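Local coordinates for protein sulfoquinovosidase (Escherichia coli, PDB 5AEG) that hydrolyses the sulfoquinovosyl headgroup from plant sulfolipids and simple sulfoquinovosides, releasing sulfoquinovose as a source of carbon and sulfur, at residues T21-Q25 / Q26-L30; N109-L112 / N113-R116; F207-P210 / E211-E214; E423-H426 / N427-P430. All coordinates share one frame; numbering follows the deposited sequence.

Overall arrangement
Three of the contacts lie in the beta-rich N-terminal part of the chain and the fourth in the catalytic TIM-barrel domain; they follow one another along the sequence without overlap. Contacts 1 and 3, with centres about 16 Å apart, both border strand 116-122: Ile29 bonds to its end and His213 pairs along it. Contact 2 forms the loop leading into the start of that strand, about 27 Å from contact 1 and 24 Å from contact 3, between centres. Contact 4, on helix 422-444, comes within about 7 Å of contact 2 at the nearest atoms. It ties the barrel to the N-terminal region, whereas the other three shape strand connections far from the catalytic residues.

Contact 1 (T21-Q25 / Q26-L30); sequences TLHFQ and QRLIL
Leu22 pairs with Leu30, His23 with Leu28 and Phe24 with Arg27 in an antiparallel hairpin whose short strand segments run at 135° to each other, closed by a type I' turn from Phe24 to Arg27. Ile29 and Leu30 both face Leu22, which defines a classic beta bulge: Leu22 O takes a bond from Ile29 N at 2.9 Å and a weak one from Leu30 N. Over one face of the His23 imidazole lies Leu28 CD1, a CH-pi contact 3.9 Å from the ring centroid. The side chains of Leu22 and Leu30 lie side by side and point the same way, with CD2 of Leu22 3.9 Å from CD1 of Leu30. A bend at chi2 (67°) folds the Arg27 chain back along the turn, where NH1 reaches Gln25 O at 2.9 Å; the acceptor lies in the guanidinium plane. Arg27 NE bonds to Gln191 O as well, and a methionine in its place would probably leave Gln25 O and Gln191 O without their guanidinium donors. Strand 9-12 pairs with strand 20-24 on its other side, while Leu22 and Leu30 pack on strand 89-97 and Phe24 on strand 221-228.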
loop_
_atom_site.group_PDB
_atom_site.type_symbol
_atom_site.label_atom_id
_atom_site.label_comp_id
_atom_site.label_asym_id
_atom_site.label_seq_id
_atom_site.Cartn_x
_atom_site.Cartn_y
_atom_site.Cartn_z
ATOM N N THR A 21 22.629 2.008 -28.616
ATOM C CA THR A 21 22.678 1.829 -27.141
ATOM C C THR A 21 22.467 3.155 -26.516
ATOM O O THR A 21 22.755 4.183 -27.141
ATOM C CB THR A 21 23.948 1.166 -26.578
ATOM O OG1 THR A 21 25.111 1.930 -26.893
ATOM C CG2 THR A 21 24.087 -0.247 -27.035
ATOM N N LEU A 22 21.814 3.183 -25.348
ATOM C CA LEU A 22 21.627 4.392 -24.635
ATOM C C LEU A 22 22.100 4.054 -23.198
ATOM O O LEU A 22 21.552 3.084 -22.573
ATOM C CB LEU A 22 20.184 4.817 -24.621
ATOM C CG LEU A 22 19.827 5.954 -23.646
ATOM C CD1 LEU A 22 20.452 7.299 -24.039
ATOM C CD2 LEU A 22 18.324 6.096 -23.545
ATOM N N HIS A 23 23.086 4.808 -22.706
ATOM C CA HIS A 23 23.548 4.709 -21.333
ATOM C C HIS A 23 23.078 5.996 -20.690
ATOM O O HIS A 23 22.961 7.038 -21.339
ATOM C CB HIS A 23 25.093 4.594 -21.205
ATOM C CG HIS A 23 25.666 3.267 -21.573
ATOM N ND1 HIS A 23 25.892 2.883 -22.873
ATOM C CD2 HIS A 23 26.091 2.247 -20.807
ATOM C CE1 HIS A 23 26.440 1.681 -22.894
ATOM N NE2 HIS A 23 26.559 1.269 -21.638
ATOM N N PHE A 24 22.791 5.953 -19.389
ATOM C CA PHE A 24 22.323 7.116 -18.630
ATOM C C PHE A 24 23.146 7.008 -17.311
ATOM O O PHE A 24 23.088 5.971 -16.600
ATOM C CB PHE A 24 20.803 6.998 -18.377
ATOM C CG PHE A 24 20.255 7.967 -17.373
ATOM C CD1 PHE A 24 20.420 9.305 -17.537
ATOM C CD2 PHE A 24 19.531 7.521 -16.249
ATOM C CE1 PHE A 24 19.931 10.213 -16.638
ATOM C CE2 PHE A 24 19.032 8.427 -15.350
ATOM C CZ PHE A 24 19.242 9.784 -15.532
ATOM N N GLN A 25 24.007 7.989 -17.065
ATOM C CA GLN A 25 25.014 7.923 -15.966
ATOM C C GLN A 25 25.649 6.609 -15.832
ATOM O O GLN A 25 25.717 6.024 -14.741
ATOM C CB GLN A 25 24.414 8.314 -14.676
ATOM C CG GLN A 25 23.506 9.469 -14.859
ATOM C CD GLN A 25 23.501 10.380 -13.718
ATOM O OE1 GLN A 25 23.550 9.971 -12.556
ATOM N NE2 GLN A 25 23.487 11.658 -14.031
ATOM N N GLN A 26 26.046 6.093 -16.979
ATOM C CA GLN A 26 26.684 4.774 -17.180
ATOM C C GLN A 26 25.870 3.539 -17.031
ATOM O O GLN A 26 26.405 2.454 -17.256
ATOM C CB GLN A 26 27.970 4.589 -16.370
ATOM C CG GLN A 26 29.129 5.241 -17.065
ATOM C CD GLN A 26 29.749 6.188 -16.124
ATOM O OE1 GLN A 26 30.687 5.821 -15.402
ATOM N NE2 GLN A 26 29.176 7.400 -16.039
ATOM N N ARG A 27 24.581 3.647 -16.689
ATOM C CA ARG A 27 23.756 2.436 -16.716
ATOM C C ARG A 27 23.260 2.211 -18.162
ATOM O O ARG A 27 22.744 3.124 -18.768
ATOM C CB ARG A 27 22.483 2.726 -15.859
ATOM C CG ARG A 27 22.667 2.692 -14.374
ATOM C CD ARG A 27 23.523 3.772 -13.778
ATOM N NE ARG A 27 23.329 3.878 -12.319
ATOM C CZ ARG A 27 23.856 4.830 -11.542
ATOM N NH1 ARG A 27 24.629 5.777 -12.047
ATOM N NH2 ARG A 27 23.558 4.868 -10.259
ATOM N N LEU A 28 23.410 1.022 -18.666
ATOM C CA LEU A 28 22.892 0.679 -19.940
ATOM C C LEU A 28 21.352 0.518 -19.787
ATOM O O LEU A 28 20.926 -0.370 -19.087
ATOM C CB LEU A 28 23.487 -0.641 -20.374
ATOM C CG LEU A 28 23.001 -1.220 -21.720
ATOM C CD1 LEU A 28 23.332 -0.230 -22.824
ATOM C CD2 LEU A 28 23.508 -2.570 -22.058
ATOM N N ILE A 29 20.593 1.395 -20.419
ATOM C CA ILE A 29 19.105 1.466 -20.369
ATOM C C ILE A 29 18.420 0.784 -21.563
ATOM O O ILE A 29 17.503 -0.035 -21.340
ATOM C CB ILE A 29 18.608 2.929 -20.206
ATOM C CG1 ILE A 29 19.068 3.573 -18.874
ATOM C CG2 ILE A 29 17.087 3.030 -20.205
ATOM C CD1 ILE A 29 18.701 2.899 -17.545
ATOM N N LEU A 30 18.880 1.075 -22.814
ATOM C CA LEU A 30 18.314 0.482 -24.050
ATOM C C LEU A 30 19.405 -0.035 -24.972
ATOM O O LEU A 30 20.466 0.621 -25.101
ATOM C CB LEU A 30 17.548 1.535 -24.838
ATOM C CG LEU A 30 16.452 2.333 -24.188
ATOM C CD1 LEU A 30 15.953 3.455 -25.092
ATOM C CD2 LEU A 30 15.278 1.408 -23.855
#

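Contact 2 (N109-L112 / N113-R116); sequences NDNL and NHNR
The loop between strands 103-109 and 116-122 is built round a type I beta turn from Asn111 to His114, braced by side chains that bond across it. His114 N closes the turn on Asn111 O at 2.9 Å. The carboxamide of Asn111 adds a second tie: with CG placed between its own backbone N and carbonyl carbon (chi1 64°), OD1 is brought to Asn113 N, which it meets in its carbonyl plane on a lone pair at 2.9 Å, an Asx turn. On the flank of the turn, the imidazole of His114 meets the Asp110 carboxylate edge-on, the two planes only 15° apart. ND1 donates to the syn lone pair of OD1 at 2.7 Å, and the N-H...O angle of 174° makes this bond almost straight. OD1 also accepts Asn111 N at 2.8 Å, on the anti side and well out of the carboxylate plane, so two donors grip one oxygen, while OD2 bonds to Ser90 N. An asparagine at Asp110 would remove the negative charge and probably weaken the hold on His114, leaving its ring freer to turn. Asn109 ND2 ties the exit of the turn: it donates to His114 O at 2.9 Å, with a weaker bond to Arg116 O at 3.3 Å. His114, the last residue of the beta turn, is also the centre of an inverse gamma turn, and Asn115 and Arg116 both face Gly42 in a classic beta bulge. A side-chain-braced turn running into a bulged strand thus joins these two strands of the galactose mutarotase-like domain.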
loop_
_atom_site.group_PDB
_atom_site.type_symbol
_atom_site.label_atom_id
_atom_site.label_comp_id
_atom_site.label_asym_id
_atom_site.label_seq_id
_atom_site.Cartn_x
_atom_site.Cartn_y
_atom_site.Cartn_z
ATOM N N ASN A 109 2.835 5.625 -30.461
ATOM C CA ASN A 109 2.612 4.735 -31.568
ATOM C C ASN A 109 1.964 5.594 -32.699
ATOM O O ASN A 109 1.305 6.605 -32.407
ATOM C CB ASN A 109 1.709 3.573 -31.220
ATOM C CG ASN A 109 2.393 2.553 -30.335
ATOM O OD1 ASN A 109 3.583 2.652 -30.076
ATOM N ND2 ASN A 109 1.623 1.543 -29.869
ATOM N N ASP A 110 2.181 5.155 -33.927
ATOM C CA ASP A 110 1.620 5.801 -35.149
ATOM C C ASP A 110 0.186 6.155 -35.057
ATOM O O ASP A 110 -0.223 7.228 -35.357
ATOM C CB ASP A 110 1.857 4.894 -36.397
ATOM C CG ASP A 110 1.389 3.381 -36.223
ATOM O OD1 ASP A 110 0.853 2.969 -35.104
ATOM O OD2 ASP A 110 1.621 2.522 -37.175
ATOM N N ASN A 111 -0.639 5.244 -34.607
ATOM C CA ASN A 111 -2.027 5.632 -34.329
ATOM C C ASN A 111 -2.600 4.933 -33.097
ATOM O O ASN A 111 -2.070 3.835 -32.659
ATOM C CB ASN A 111 -2.858 5.350 -35.572
ATOM C CG ASN A 111 -2.909 3.882 -35.915
ATOM O OD1 ASN A 111 -3.602 3.091 -35.266
ATOM N ND2 ASN A 111 -2.182 3.499 -36.919
ATOM N N LEU A 112 -3.718 5.518 -32.648
ATOM C CA LEU A 112 -4.481 5.085 -31.479
ATOM C C LEU A 112 -4.899 3.642 -31.565
ATOM O O LEU A 112 -5.057 3.033 -30.527
ATOM C CB LEU A 112 -5.764 5.933 -31.240
ATOM C CG LEU A 112 -5.705 7.299 -30.542
ATOM C CD1 LEU A 112 -7.134 7.826 -30.355
ATOM C CD2 LEU A 112 -4.979 7.262 -29.198
ATOM N N ASN A 113 -5.016 3.054 -32.769
ATOM C CA ASN A 113 -5.462 1.666 -32.851
ATOM C C ASN A 113 -4.429 0.686 -32.396
ATOM O O ASN A 113 -4.749 -0.433 -32.054
ATOM C CB ASN A 113 -5.942 1.297 -34.255
ATOM C CG ASN A 113 -7.159 2.099 -34.638
ATOM O OD1 ASN A 113 -8.131 2.076 -33.919
ATOM N ND2 ASN A 113 -7.047 2.914 -35.650
ATOM N N HIS A 114 -3.183 1.124 -32.387
ATOM C CA HIS A 114 -2.128 0.249 -31.899
ATOM C C HIS A 114 -2.046 0.529 -30.401
ATOM O O HIS A 114 -1.260 1.356 -29.951
ATOM C CB HIS A 114 -0.805 0.489 -32.598
ATOM C CG HIS A 114 -0.753 -0.129 -33.956
ATOM N ND1 HIS A 114 -0.182 0.500 -35.035
ATOM C CD2 HIS A 114 -1.238 -1.301 -34.419
ATOM C CE1 HIS A 114 -0.291 -0.270 -36.104
ATOM N NE2 HIS A 114 -0.894 -1.384 -35.749
ATOM N N ASN A 115 -2.916 -0.152 -29.652
ATOM C CA ASN A 115 -3.025 0.054 -28.184
ATOM C C ASN A 115 -2.257 -0.936 -27.294
ATOM O O ASN A 115 -2.672 -1.218 -26.148
ATOM C CB ASN A 115 -4.492 0.064 -27.818
ATOM C CG ASN A 115 -5.156 -1.288 -27.965
ATOM O OD1 ASN A 115 -4.664 -2.233 -28.626
ATOM N ND2 ASN A 115 -6.256 -1.432 -27.256
ATOM N N ARG A 116 -1.182 -1.488 -27.825
ATOM C CA ARG A 116 -0.239 -2.351 -27.113
ATOM C C ARG A 116 1.211 -1.887 -27.375
ATOM O O ARG A 116 1.557 -1.496 -28.523
ATOM C CB ARG A 116 -0.350 -3.810 -27.504
ATOM C CG ARG A 116 -1.729 -4.434 -27.247
ATOM C CD ARG A 116 -1.923 -4.741 -25.760
ATOM N NE ARG A 116 -3.270 -5.236 -25.404
ATOM C CZ ARG A 116 -4.343 -4.487 -25.097
ATOM N NH1 ARG A 116 -4.347 -3.179 -25.125
ATOM N NH2 ARG A 116 -5.472 -5.104 -24.812
#

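Contact 3 (F207-P210 / E211-E214); sequences FSAP and EYHE
Phe207 and His213 form an edge-to-face aromatic pair across a tight connection between strands 203-206 and 212-217, a local contact in which the chain reverses direction: the end-to-end lines of 207-210 and 211-213 are 172° apart. The ring centroids lie 5.3 Å apart with planes at 75°, and the edge of Phe207 points at the face of the imidazole, CD1 coming within 3.6 Å of His213 ND1. A second aromatic contact is found nearer the bend. Tyr212 carries CG between its backbone N and carbonyl carbon (chi1 58°), a torsion that turns the phenol back so that one ring face meets the Ala209 methyl. CB of Ala209 then sits over that face of the Tyr212 ring, 3.6 Å from the centroid, a CH-pi contact.

Direct backbone hydrogen bonds between the two arms are absent, and two waters take their place. One accepts from Ala209 N at 2.9 Å and donates to Tyr212 O at 2.7 Å. The other donates to Ala209 O at 2.8 Å and is also bonded to His213 ND1, in the plane of the imidazole. This water probably helps to hold the rotation of the ring whose face Phe207 approaches.

Arg142 NH2 bonds to Ala209 O and Pro210 O, while Arg120 makes a cation-pi contact with Tyr212. Phe207 packs against strand 129-133 and meets Phe187 edge-to-face, and His213 pairs through its backbone with Leu121 of strand 116-122.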
loop_
_atom_site.group_PDB
_atom_site.type_symbol
_atom_site.label_atom_id
_atom_site.label_comp_id
_atom_site.label_asym_id
_atom_site.label_seq_id
_atom_site.Cartn_x
_atom_site.Cartn_y
_atom_site.Cartn_z
ATOM N N PHE A 207 10.003 -9.141 -14.837
ATOM C CA PHE A 207 11.369 -9.128 -14.344
ATOM C C PHE A 207 12.009 -10.502 -14.384
ATOM O O PHE A 207 12.979 -10.759 -13.659
ATOM C CB PHE A 207 11.392 -8.501 -12.911
ATOM C CG PHE A 207 10.880 -7.109 -12.842
ATOM C CD1 PHE A 207 11.530 -6.069 -13.492
ATOM C CD2 PHE A 207 9.718 -6.814 -12.145
ATOM C CE1 PHE A 207 11.066 -4.798 -13.385
ATOM C CE2 PHE A 207 9.220 -5.569 -12.087
ATOM C CZ PHE A 207 9.896 -4.539 -12.708
ATOM N N SER A 208 11.536 -11.361 -15.269
ATOM C CA SER A 208 11.916 -12.786 -15.340
ATOM C C SER A 208 13.231 -13.016 -16.095
ATOM O O SER A 208 13.998 -13.942 -15.800
ATOM C CB SER A 208 10.858 -13.585 -16.117
ATOM O OG SER A 208 9.739 -13.597 -15.289
ATOM N N ALA A 209 13.477 -12.190 -17.103
ATOM C CA ALA A 209 14.571 -12.561 -18.050
ATOM C C ALA A 209 15.896 -12.011 -17.529
ATOM O O ALA A 209 15.985 -10.824 -17.080
ATOM C CB ALA A 209 14.256 -12.059 -19.477
ATOM N N PRO A 210 16.953 -12.865 -17.576
ATOM C CA PRO A 210 18.240 -12.389 -17.024
ATOM C C PRO A 210 18.815 -11.158 -17.668
ATOM O O PRO A 210 19.456 -10.357 -16.965
ATOM C CB PRO A 210 19.177 -13.627 -17.143
ATOM C CG PRO A 210 18.264 -14.773 -17.250
ATOM C CD PRO A 210 16.977 -14.292 -17.901
ATOM N N GLU A 211 18.583 -10.947 -18.979
ATOM C CA GLU A 211 19.200 -9.781 -19.709
ATOM C C GLU A 211 18.333 -8.557 -19.975
ATOM O O GLU A 211 18.788 -7.553 -20.492
ATOM C CB GLU A 211 19.825 -10.254 -21.054
ATOM C CG GLU A 211 20.881 -11.375 -20.907
ATOM C CD GLU A 211 22.186 -10.915 -20.206
ATOM O OE1 GLU A 211 22.490 -9.690 -20.173
ATOM O OE2 GLU A 211 22.907 -11.774 -19.600
ATOM N N TYR A 212 17.059 -8.598 -19.605
ATOM C CA TYR A 212 16.238 -7.471 -19.835
ATOM C C TYR A 212 14.949 -7.523 -18.953
ATOM O O TYR A 212 14.482 -8.571 -18.573
ATOM C CB TYR A 212 15.839 -7.351 -21.344
ATOM C CG TYR A 212 15.129 -8.556 -21.829
ATOM C CD1 TYR A 212 13.721 -8.649 -21.675
ATOM C CD2 TYR A 212 15.810 -9.633 -22.394
ATOM C CE1 TYR A 212 13.046 -9.768 -22.063
ATOM C CE2 TYR A 212 15.126 -10.789 -22.816
ATOM C CZ TYR A 212 13.725 -10.808 -22.652
ATOM O OH TYR A 212 12.966 -11.839 -22.976
ATOM N N HIS A 213 14.448 -6.354 -18.688
ATOM C CA HIS A 213 13.086 -6.208 -18.094
ATOM C C HIS A 213 12.128 -5.935 -19.252
ATOM O O HIS A 213 12.494 -5.174 -20.158
ATOM C CB HIS A 213 13.079 -5.019 -17.180
ATOM C CG HIS A 213 14.156 -5.061 -16.137
ATOM N ND1 HIS A 213 14.539 -6.210 -15.494
ATOM C CD2 HIS A 213 14.946 -4.083 -15.665
ATOM C CE1 HIS A 213 15.498 -5.934 -14.644
ATOM N NE2 HIS A 213 15.780 -4.647 -14.739
ATOM N N GLU A 214 10.933 -6.475 -19.234
ATOM C CA GLU A 214 10.009 -6.152 -20.342
ATOM C C GLU A 214 8.779 -5.569 -19.720
ATOM O O GLU A 214 8.113 -6.227 -18.856
ATOM C CB GLU A 214 9.631 -7.412 -21.117
ATOM C CG GLU A 214 8.716 -7.072 -22.344
ATOM C CD GLU A 214 8.576 -8.232 -23.289
ATOM O OE1 GLU A 214 7.738 -9.111 -23.001
ATOM O OE2 GLU A 214 9.328 -8.326 -24.273
HETATM O O HOH W 1 12.122 -9.925 -18.359
HETATM O O HOH W 2 14.345 -9.004 -15.638
#

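Contact 4 (E423-H426 / N427-P430); sequences EIMH and NAWP
Met425 and Trp429 meet loosely on one side of helix 422-444: Met425 CE stays 4.3 Å from both Ala428 CB and Trp429 CZ3. The close packing lies around His426. Its CG stands anti to the backbone N (chi1 172°), which sets CD2 3.5 Å from Asn427 OD1, with ring and amide planes 47° apart. Trp429 CB approaches His426 O to 3.4 Å, and Trp429 N donates to the same oxygen at 3.2 Å, from well above the carbonyl plane. Helical bonding is interrupted at Asn427 N and at Pro430, which has no N-H to give. At the first break a water steps in, accepting from Asn427 N at 2.9 Å and donating to Glu423 O at 2.6 Å.

The polar ends reach to other parts of the chain: His426 bonds to Thr150 O and Leu410 O and stacks on Trp149, and Asn427 binds Thr150 N and Leu148 O. With both ring nitrogens facing carbonyl oxygens, His426 may well be protonated; this kinked helix start, where the side chain of Pro430 lies about 5 Å from that of Glu408, an active-site residue by similarity, is held in part by hydrogen bonds from His426 and Asn427.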
loop_
_atom_site.group_PDB
_atom_site.type_symbol
_atom_site.label_atom_id
_atom_site.label_comp_id
_atom_site.label_asym_id
_atom_site.label_seq_id
_atom_site.Cartn_x
_atom_site.Cartn_y
_atom_site.Cartn_z
ATOM N N GLU A 423 -11.336 1.858 -18.129
ATOM C CA GLU A 423 -10.079 1.086 -18.245
ATOM C C GLU A 423 -8.802 1.802 -17.904
ATOM O O GLU A 423 -7.800 1.143 -17.552
ATOM C CB GLU A 423 -9.980 0.357 -19.583
ATOM C CG GLU A 423 -11.083 -0.713 -19.701
ATOM C CD GLU A 423 -11.106 -1.481 -21.019
ATOM O OE1 GLU A 423 -10.143 -1.472 -21.781
ATOM O OE2 GLU A 423 -12.083 -2.192 -21.260
ATOM N N ILE A 424 -8.770 3.111 -18.091
ATOM C CA ILE A 424 -7.699 3.966 -17.699
ATOM C C ILE A 424 -7.899 4.585 -16.310
ATOM O O ILE A 424 -6.935 4.778 -15.529
ATOM C CB ILE A 424 -7.492 5.113 -18.764
ATOM C CG1 ILE A 424 -7.167 4.521 -20.181
ATOM C CG2 ILE A 424 -6.463 6.158 -18.312
ATOM C CD1 ILE A 424 -5.871 3.812 -20.342
ATOM N N MET A 425 -9.110 4.968 -15.974
ATOM C CA MET A 425 -9.332 5.579 -14.644
ATOM C C MET A 425 -9.253 4.597 -13.451
ATOM O O MET A 425 -9.006 5.031 -12.331
ATOM C CB MET A 425 -10.698 6.289 -14.615
ATOM C CG MET A 425 -10.773 7.598 -15.466
ATOM S SD MET A 425 -9.434 8.767 -15.210
ATOM C CE MET A 425 -9.586 9.057 -13.492
ATOM N N HIS A 426 -9.481 3.331 -13.723
ATOM C CA HIS A 426 -9.570 2.298 -12.667
ATOM C C HIS A 426 -8.324 2.328 -11.771
ATOM O O HIS A 426 -8.432 2.531 -10.560
ATOM C CB HIS A 426 -9.716 0.949 -13.302
ATOM C CG HIS A 426 -9.612 -0.173 -12.324
ATOM N ND1 HIS A 426 -10.640 -0.526 -11.475
ATOM C CD2 HIS A 426 -8.565 -0.972 -12.010
ATOM C CE1 HIS A 426 -10.231 -1.531 -10.708
ATOM N NE2 HIS A 426 -8.968 -1.788 -10.993
ATOM N N ASN A 427 -7.152 2.304 -12.391
ATOM C CA ASN A 427 -5.872 2.299 -11.632
ATOM C C ASN A 427 -5.570 3.640 -11.011
ATOM O O ASN A 427 -4.879 3.719 -9.992
ATOM C CB ASN A 427 -4.699 1.882 -12.515
ATOM C CG ASN A 427 -4.570 0.399 -12.658
ATOM O OD1 ASN A 427 -5.164 -0.373 -11.930
ATOM N ND2 ASN A 427 -3.762 -0.021 -13.606
ATOM N N ALA A 428 -6.120 4.739 -11.551
ATOM C CA ALA A 428 -5.922 6.082 -10.945
ATOM C C ALA A 428 -6.882 6.413 -9.799
ATOM O O ALA A 428 -6.726 7.438 -9.103
ATOM C CB ALA A 428 -6.048 7.165 -12.058
ATOM N N TRP A 429 -7.898 5.571 -9.620
ATOM C CA TRP A 429 -8.952 5.891 -8.639
ATOM C C TRP A 429 -8.401 6.046 -7.182
ATOM O O TRP A 429 -8.772 6.952 -6.446
ATOM C CB TRP A 429 -10.061 4.844 -8.609
ATOM C CG TRP A 429 -11.404 5.419 -8.345
ATOM C CD1 TRP A 429 -12.149 5.297 -7.247
ATOM C CD2 TRP A 429 -12.131 6.310 -9.239
ATOM N NE1 TRP A 429 -13.372 5.988 -7.397
ATOM C CE2 TRP A 429 -13.358 6.639 -8.601
ATOM C CE3 TRP A 429 -11.891 6.763 -10.527
ATOM C CZ2 TRP A 429 -14.352 7.454 -9.227
ATOM C CZ3 TRP A 429 -12.867 7.647 -11.164
ATOM C CH2 TRP A 429 -14.093 7.938 -10.509
ATOM N N PRO A 430 -7.522 5.152 -6.755
ATOM C CA PRO A 430 -7.094 5.276 -5.351
ATOM C C PRO A 430 -6.468 6.605 -4.971
ATOM O O PRO A 430 -6.811 7.227 -3.951
ATOM C CB PRO A 430 -6.093 4.075 -5.182
ATOM C CG PRO A 430 -6.551 3.084 -6.185
ATOM C CD PRO A 430 -7.021 3.916 -7.387
HETATM O O HOH W 3 -6.727 1.509 -15.159
#